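Local atomic coordinates of archaeosine synthase (Pyrobaculum calidifontis, PDB entry 5K0P), a protein that catalyses the last step of archaeosine synthesis, using free ammonium to convert the nitrile of preQ0-modified tRNA into a formamidine group. Residues A[68-71]-A[72-76]; A[41-44]-A[45-49]; A[51-54]-A[55-58]. All coordinates share one frame; numbering follows the deposited sequence.

Contact 1: residues A[68-71]-A[72-76]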
# COMPACT_ATOMS: atom_id res chain seq x y z
N ASP A 68 -2.56 -9.33 -31.94
CA ASP A 68 -3.09 -10.64 -32.30
C ASP A 68 -4.27 -11.03 -31.39
O ASP A 68 -5.29 -11.52 -31.86
CB ASP A 68 -2.00 -11.71 -32.23
CG ASP A 68 -2.44 -12.99 -32.83
OD1 ASP A 68 -2.71 -13.01 -34.04
OD2 ASP A 68 -2.57 -13.94 -32.09
N LEU A 69 -4.13 -10.79 -30.10
CA LEU A 69 -5.16 -11.12 -29.13
C LEU A 69 -6.39 -10.21 -29.38
O LEU A 69 -7.49 -10.68 -29.28
CB LEU A 69 -4.61 -11.00 -27.67
CG LEU A 69 -5.59 -11.34 -26.51
CD1 LEU A 69 -6.15 -12.74 -26.68
CD2 LEU A 69 -4.92 -11.23 -25.12
N LEU A 70 -6.20 -8.95 -29.71
CA LEU A 70 -7.33 -8.06 -30.14
C LEU A 70 -8.13 -8.62 -31.26
O LEU A 70 -9.41 -8.61 -31.23
CB LEU A 70 -6.81 -6.69 -30.51
CG LEU A 70 -7.92 -5.70 -30.83
CD1 LEU A 70 -7.86 -4.45 -29.99
CD2 LEU A 70 -7.83 -5.30 -32.27
N GLU A 71 -7.37 -9.14 -32.24
CA GLU A 71 -7.97 -9.73 -33.42
C GLU A 71 -8.68 -11.00 -33.03
O GLU A 71 -9.79 -11.19 -33.56
CB GLU A 71 -7.00 -9.91 -34.59
CG GLU A 71 -6.67 -8.60 -35.33
CD GLU A 71 -7.93 -7.78 -35.84
OE1 GLU A 71 -8.96 -8.30 -36.41
OE2 GLU A 71 -7.91 -6.55 -35.65
N LYS A 72 -8.15 -11.80 -32.09
CA LYS A 72 -8.88 -12.95 -31.61
C LYS A 72 -10.20 -12.63 -30.97
O LYS A 72 -11.24 -13.32 -31.23
CB LYS A 72 -8.06 -13.75 -30.63
CG LYS A 72 -7.10 -14.63 -31.36
CD LYS A 72 -5.91 -14.96 -30.51
CE LYS A 72 -4.93 -15.81 -31.28
NZ LYS A 72 -5.12 -17.15 -30.77
N VAL A 73 -10.19 -11.59 -30.13
CA VAL A 73 -11.39 -11.21 -29.40
C VAL A 73 -12.41 -10.59 -30.36
O VAL A 73 -13.59 -10.87 -30.25
CB VAL A 73 -11.10 -10.24 -28.23
CG1 VAL A 73 -12.42 -9.79 -27.56
CG2 VAL A 73 -10.18 -10.91 -27.23
N LYS A 74 -11.97 -9.80 -31.31
CA LYS A 74 -12.92 -9.22 -32.23
C LYS A 74 -13.56 -10.30 -33.05
O LYS A 74 -14.77 -10.21 -33.35
CB LYS A 74 -12.26 -8.25 -33.19
CG LYS A 74 -12.07 -6.87 -32.62
CD LYS A 74 -11.16 -6.04 -33.49
CE LYS A 74 -11.75 -5.70 -34.87
NZ LYS A 74 -12.78 -4.66 -34.61
N ALA A 75 -12.78 -11.30 -33.43
CA ALA A 75 -13.34 -12.36 -34.24
C ALA A 75 -14.36 -13.22 -33.48
O ALA A 75 -15.38 -13.60 -34.06
CB ALA A 75 -12.25 -13.24 -34.89
N ALA A 76 -14.09 -13.51 -32.20
CA ALA A 76 -15.02 -14.26 -31.38
C ALA A 76 -16.34 -13.53 -31.07
O ALA A 76 -17.37 -14.18 -31.09
CB ALA A 76 -14.36 -14.67 -30.08

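Contact 2: residues A[41-44]-A[45-49]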
# COMPACT_ATOMS: atom_id res chain seq x y z
N ALA A 41 -22.96 -10.90 -27.52
CA ALA A 41 -22.17 -12.04 -27.14
C ALA A 41 -21.14 -11.57 -26.12
O ALA A 41 -20.41 -10.54 -26.32
CB ALA A 41 -21.51 -12.69 -28.35
N VAL A 42 -21.14 -12.30 -25.01
CA VAL A 42 -20.14 -12.23 -23.99
C VAL A 42 -19.10 -13.30 -24.28
O VAL A 42 -19.45 -14.46 -24.59
CB VAL A 42 -20.74 -12.42 -22.57
CG1 VAL A 42 -19.66 -12.73 -21.53
CG2 VAL A 42 -21.50 -11.15 -22.23
N LEU A 43 -17.84 -12.90 -24.21
CA LEU A 43 -16.71 -13.84 -24.35
C LEU A 43 -16.62 -14.73 -23.08
O LEU A 43 -16.45 -14.23 -21.98
CB LEU A 43 -15.43 -13.06 -24.56
CG LEU A 43 -14.17 -13.94 -24.74
CD1 LEU A 43 -14.35 -14.78 -25.98
CD2 LEU A 43 -12.89 -13.14 -24.86
N ALA A 44 -16.77 -16.05 -23.27
CA ALA A 44 -16.68 -16.98 -22.14
C ALA A 44 -15.29 -16.87 -21.57
O ALA A 44 -14.31 -16.79 -22.31
CB ALA A 44 -16.95 -18.43 -22.55
N ILE A 45 -15.20 -16.92 -20.23
CA ILE A 45 -13.92 -16.75 -19.61
C ILE A 45 -13.00 -17.86 -20.05
O ILE A 45 -11.79 -17.67 -20.20
CB ILE A 45 -14.05 -16.80 -18.11
CG1 ILE A 45 -14.97 -15.72 -17.59
CG2 ILE A 45 -12.68 -16.62 -17.49
CD1 ILE A 45 -14.60 -14.36 -18.10
N GLU A 46 -13.57 -19.03 -20.22
CA GLU A 46 -12.79 -20.24 -20.54
C GLU A 46 -12.20 -20.01 -21.90
O GLU A 46 -11.08 -20.37 -22.08
CB GLU A 46 -13.65 -21.54 -20.55
CG GLU A 46 -14.25 -21.97 -19.20
CD GLU A 46 -15.64 -21.35 -18.81
OE1 GLU A 46 -15.97 -20.15 -19.16
OE2 GLU A 46 -16.39 -22.06 -18.08
N GLU A 47 -12.95 -19.38 -22.82
CA GLU A 47 -12.47 -19.12 -24.19
C GLU A 47 -11.38 -18.06 -24.16
O GLU A 47 -10.33 -18.23 -24.80
CB GLU A 47 -13.60 -18.73 -25.12
CG GLU A 47 -13.19 -18.82 -26.57
CD GLU A 47 -14.25 -18.39 -27.63
OE1 GLU A 47 -15.48 -18.28 -27.36
OE2 GLU A 47 -13.83 -18.16 -28.78
N PHE A 48 -11.59 -17.00 -23.37
CA PHE A 48 -10.50 -16.05 -23.13
C PHE A 48 -9.15 -16.67 -22.62
O PHE A 48 -8.08 -16.41 -23.18
CB PHE A 48 -10.97 -14.90 -22.21
CG PHE A 48 -9.88 -13.99 -21.82
CD1 PHE A 48 -9.28 -13.13 -22.80
CD2 PHE A 48 -9.38 -13.98 -20.52
CE1 PHE A 48 -8.29 -12.25 -22.44
CE2 PHE A 48 -8.39 -13.07 -20.19
CZ PHE A 48 -7.86 -12.22 -21.14
N LYS A 49 -9.22 -17.48 -21.55
CA LYS A 49 -8.05 -18.10 -21.03
C LYS A 49 -7.34 -19.02 -22.09
O LYS A 49 -6.14 -19.07 -22.18
CB LYS A 49 -8.42 -18.93 -19.88
CG LYS A 49 -7.25 -19.74 -19.40
CD LYS A 49 -7.62 -20.40 -18.10
CE LYS A 49 -6.44 -20.59 -17.14
NZ LYS A 49 -5.23 -21.23 -17.69
O HOH W 1 -17.37 -17.32 -25.76

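Contact 3: residues A[51-54]-A[55-58]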
# COMPACT_ATOMS: atom_id res chain seq x y z
N MET A 51 -7.36 -18.46 -25.37
CA MET A 51 -6.70 -17.50 -26.27
C MET A 51 -5.35 -17.08 -25.69
O MET A 51 -4.33 -17.12 -26.36
CB MET A 51 -7.56 -16.27 -26.46
CG MET A 51 -8.85 -16.47 -27.27
SD MET A 51 -9.75 -14.90 -27.29
CE MET A 51 -11.15 -15.42 -28.27
N VAL A 52 -5.33 -16.77 -24.40
CA VAL A 52 -4.14 -16.28 -23.79
C VAL A 52 -3.11 -17.44 -23.71
O VAL A 52 -1.95 -17.19 -23.98
CB VAL A 52 -4.40 -15.73 -22.37
CG1 VAL A 52 -3.12 -15.39 -21.67
CG2 VAL A 52 -5.27 -14.45 -22.45
N ASP A 53 -3.52 -18.62 -23.26
CA ASP A 53 -2.60 -19.75 -23.18
C ASP A 53 -2.10 -20.19 -24.54
O ASP A 53 -1.13 -20.89 -24.60
CB ASP A 53 -3.23 -20.95 -22.46
CG ASP A 53 -3.41 -20.70 -20.98
OD1 ASP A 53 -2.77 -19.80 -20.46
OD2 ASP A 53 -4.22 -21.34 -20.31
N SER A 54 -2.77 -19.81 -25.63
CA SER A 54 -2.29 -20.25 -26.93
C SER A 54 -0.89 -19.82 -27.23
O SER A 54 -0.26 -20.42 -28.09
CB SER A 54 -3.22 -19.79 -28.07
OG SER A 54 -3.20 -18.37 -28.22
N TYR A 55 -0.42 -18.76 -26.58
CA TYR A 55 0.91 -18.17 -26.87
C TYR A 55 2.07 -18.89 -26.15
O TYR A 55 3.25 -18.62 -26.41
CB TYR A 55 0.91 -16.65 -26.54
CG TYR A 55 -0.10 -15.86 -27.32
CD1 TYR A 55 0.10 -15.58 -28.63
CD2 TYR A 55 -1.28 -15.37 -26.71
CE1 TYR A 55 -0.89 -14.90 -29.37
CE2 TYR A 55 -2.26 -14.75 -27.43
CZ TYR A 55 -2.07 -14.47 -28.75
OH TYR A 55 -3.08 -13.77 -29.46
N ARG A 56 1.74 -19.81 -25.24
CA ARG A 56 2.76 -20.54 -24.49
C ARG A 56 3.58 -21.28 -25.55
O ARG A 56 3.04 -21.86 -26.46
CB ARG A 56 2.16 -21.57 -23.55
CG ARG A 56 1.45 -21.02 -22.29
CD ARG A 56 0.72 -22.11 -21.51
NE ARG A 56 1.67 -22.84 -20.71
CZ ARG A 56 2.33 -22.38 -19.67
NH1 ARG A 56 2.09 -21.17 -19.20
NH2 ARG A 56 3.21 -23.18 -19.03
N GLY A 57 4.86 -21.18 -25.45
CA GLY A 57 5.76 -21.77 -26.42
C GLY A 57 5.86 -21.10 -27.76
O GLY A 57 6.64 -21.57 -28.54
N ARG A 58 5.13 -20.00 -28.00
CA ARG A 58 5.13 -19.37 -29.31
C ARG A 58 6.06 -18.14 -29.26
O ARG A 58 6.06 -17.33 -28.33
CB ARG A 58 3.70 -18.99 -29.68
CG ARG A 58 3.57 -18.30 -31.06
CD ARG A 58 2.09 -18.03 -31.49
NE ARG A 58 2.02 -16.99 -32.54
CZ ARG A 58 0.91 -16.44 -33.04
NH1 ARG A 58 -0.28 -16.76 -32.59
NH2 ARG A 58 1.01 -15.52 -34.01
O HOH W 2 0.05 -19.21 -20.27
O HOH W 3 0.95 -23.33 -27.36
O HOH W 4 -1.30 -18.34 -30.53

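Contact 1: residues A[68-71]-A[72-76]
Lys-72 lays its aliphatic chain across Asp-68, one helical turn back, and the two side chains meet at a slant. The methylenes do the touching: Lys-72 CE comes within 3.1 Å of Asp-68 OD2. The ammonium does not follow them onto the carboxylate. NZ of Lys-72 stays 4.3 Å from OD2 of Asp-68, too far for a salt bridge. Lys-72 CG sits beside its own backbone N (chi1 -81°), which carries the chain back over Asp-68, and a bend at chi4 turns NZ off. Both polar ends have partners in the end region of helix 45-53 and the loop beyond it. OD2 of Asp-68 is hydrogen-bonded to the hydroxyl of Tyr-55, and NZ of Lys-72 makes a weak bond with OG of Ser-54.

Lys-74 repeats the theme on another side of the helix. It runs beside Leu-70, both pointing the same way, with Lys-74 CD 3.6 Å from Leu-70 CD2. Glu-71 also lies alongside it, and Glu-71 OE2 is 3.9 Å from Lys-74 CD. Bends at chi3 and chi4 bring NZ of Lys-74 to a hydrogen bond with OG of Ser-101. Leu-69 and Val-73 meet loosely on the buried side, CD1 to CG2 at 4.5 Å. These two and Leu-70 face strand 81-90, through Val-82 and Val-84.

The backbone is a regular alpha-helix. Four successive i to i+4 bonds link the segments; the first, Lys-72 N to Asp-68 O, spans 2.9 Å. Each lysine spends its methylenes on a neighbour one turn away and its ammonium on a serine elsewhere. The nearby carboxylates probably add mild attraction. The bonds of Asp-68 to Tyr-55 and Lys-74 to Ser-101, with a weaker one from Lys-72, join helix 62-77 to the loop after helix 45-53 and to strand 93-102.

Contact 2: residues A[41-44]-A[45-49]
Residues 41-44 arrive as an extended loop, and the chain turns into helix 45-53 at Ala-44, the N-cap residue. The first helical bond across the join runs from Phe-48 N to Ala-44 O at 2.9 Å. It is nearly straight, with an angle of 171° at the hydrogen.

Leu-43 sends its two methyls to different neighbours. CD2 of Leu-43 packs on CB of Phe-48 at 3.7 Å, with the side chains crossing at about a right angle. CD1 of Leu-43 lies 3.9 Å from OE1 of Glu-47. Glu-47 holds CG anti to the backbone N (chi1 -165°) and is extended beyond it, which lays its carboxylate beside the first turn, within reach of a water at the N-cap. This water donates to Glu-47 OE1 (2.7 Å) and accepts from Ala-44 N (2.9 Å). OE2 of Glu-46 is hydrogen-bonded to Tyr-90 OH of a neighbouring subunit.

Leu-43 and Phe-48 form a hydrophobic staple around the N-cap, and Glu-47 reaches the N-cap amide through water where a capping box would bond directly. Residues 43-46 bind substrate in the site shared between two subunits of the tunnel fold.

Contact 3: residues A[51-54]-A[55-58]
Tyr-55 turns one edge of its ring to the carbonyl of Val-52 and a face to the hydroxyl of Ser-54. OG of Ser-54 stands 3.8 Å above that ring face, over its centre. Val-52 O lies near the ring plane, 3.3 Å from Tyr-55 CD2. CG of Tyr-55 sits beside its own backbone N (chi1 -60°), which swings the ring toward these oxygens.

The Ser-54 hydroxyl is fixed from its own segment. Ser-54 OG donates a short hydrogen bond of 2.5 Å to Met-51 O, which also accepts from Ser-54 N. A water donates to OG of Ser-54 and accepts at the edge of the Arg-58 guanidinium, in its plane.

The backbone pairs less regularly here than in a helix. Arg-56 N bonds to Asp-53 O at 3.1 Å, coming from above the carbonyl plane. Tyr-55 N reaches Val-52 O in a weak bond of 3.4 Å. Another water joins Asp-53 OD1 to Arg-56 NH1, 2.9 Å from the carboxylate oxygen. A third donates to the carbonyl oxygens of both Ser-54 and Arg-56.

Farther out, OD2 of Asp-53 forms a salt bridge with Lys-49. The Tyr-55 ring packs on Leu-65 and Leu-69 of helix 62-77. Arg-56 approaches Arg-56 of a neighbouring subunit, and each makes a long, weak ion pair with Asp-53 of the other chain.

Two overlapping beta turns carry the chain on from the end region of helix 45-53: type I from Asp-53 to Arg-56, then type II from Tyr-55 to Arg-58, with Gly-57 at positive phi in its third position.

Overall arrangement
The three contacts lie on or beside the two helices of the subunit. Contacts 2 and 3 hold the start and the end region of helix 45-53, and contact 1 lies on helix 62-77. Contact 1 is the innermost, its centre about 8 Å from the centre of the chain; it has an apolar side against the sheet and a charged outer side. Contacts 2 and 3 lie farther out, use waters and reach neighbouring subunits; contact 2 holds substrate-binding residues. Contact 2 meets contact 1 by packing, through Leu-43 and Glu-47 on Ala-76. Contact 3 meets it with polar groups as well. Contacts 2 and 3 touch through Leu-43 and Met-51.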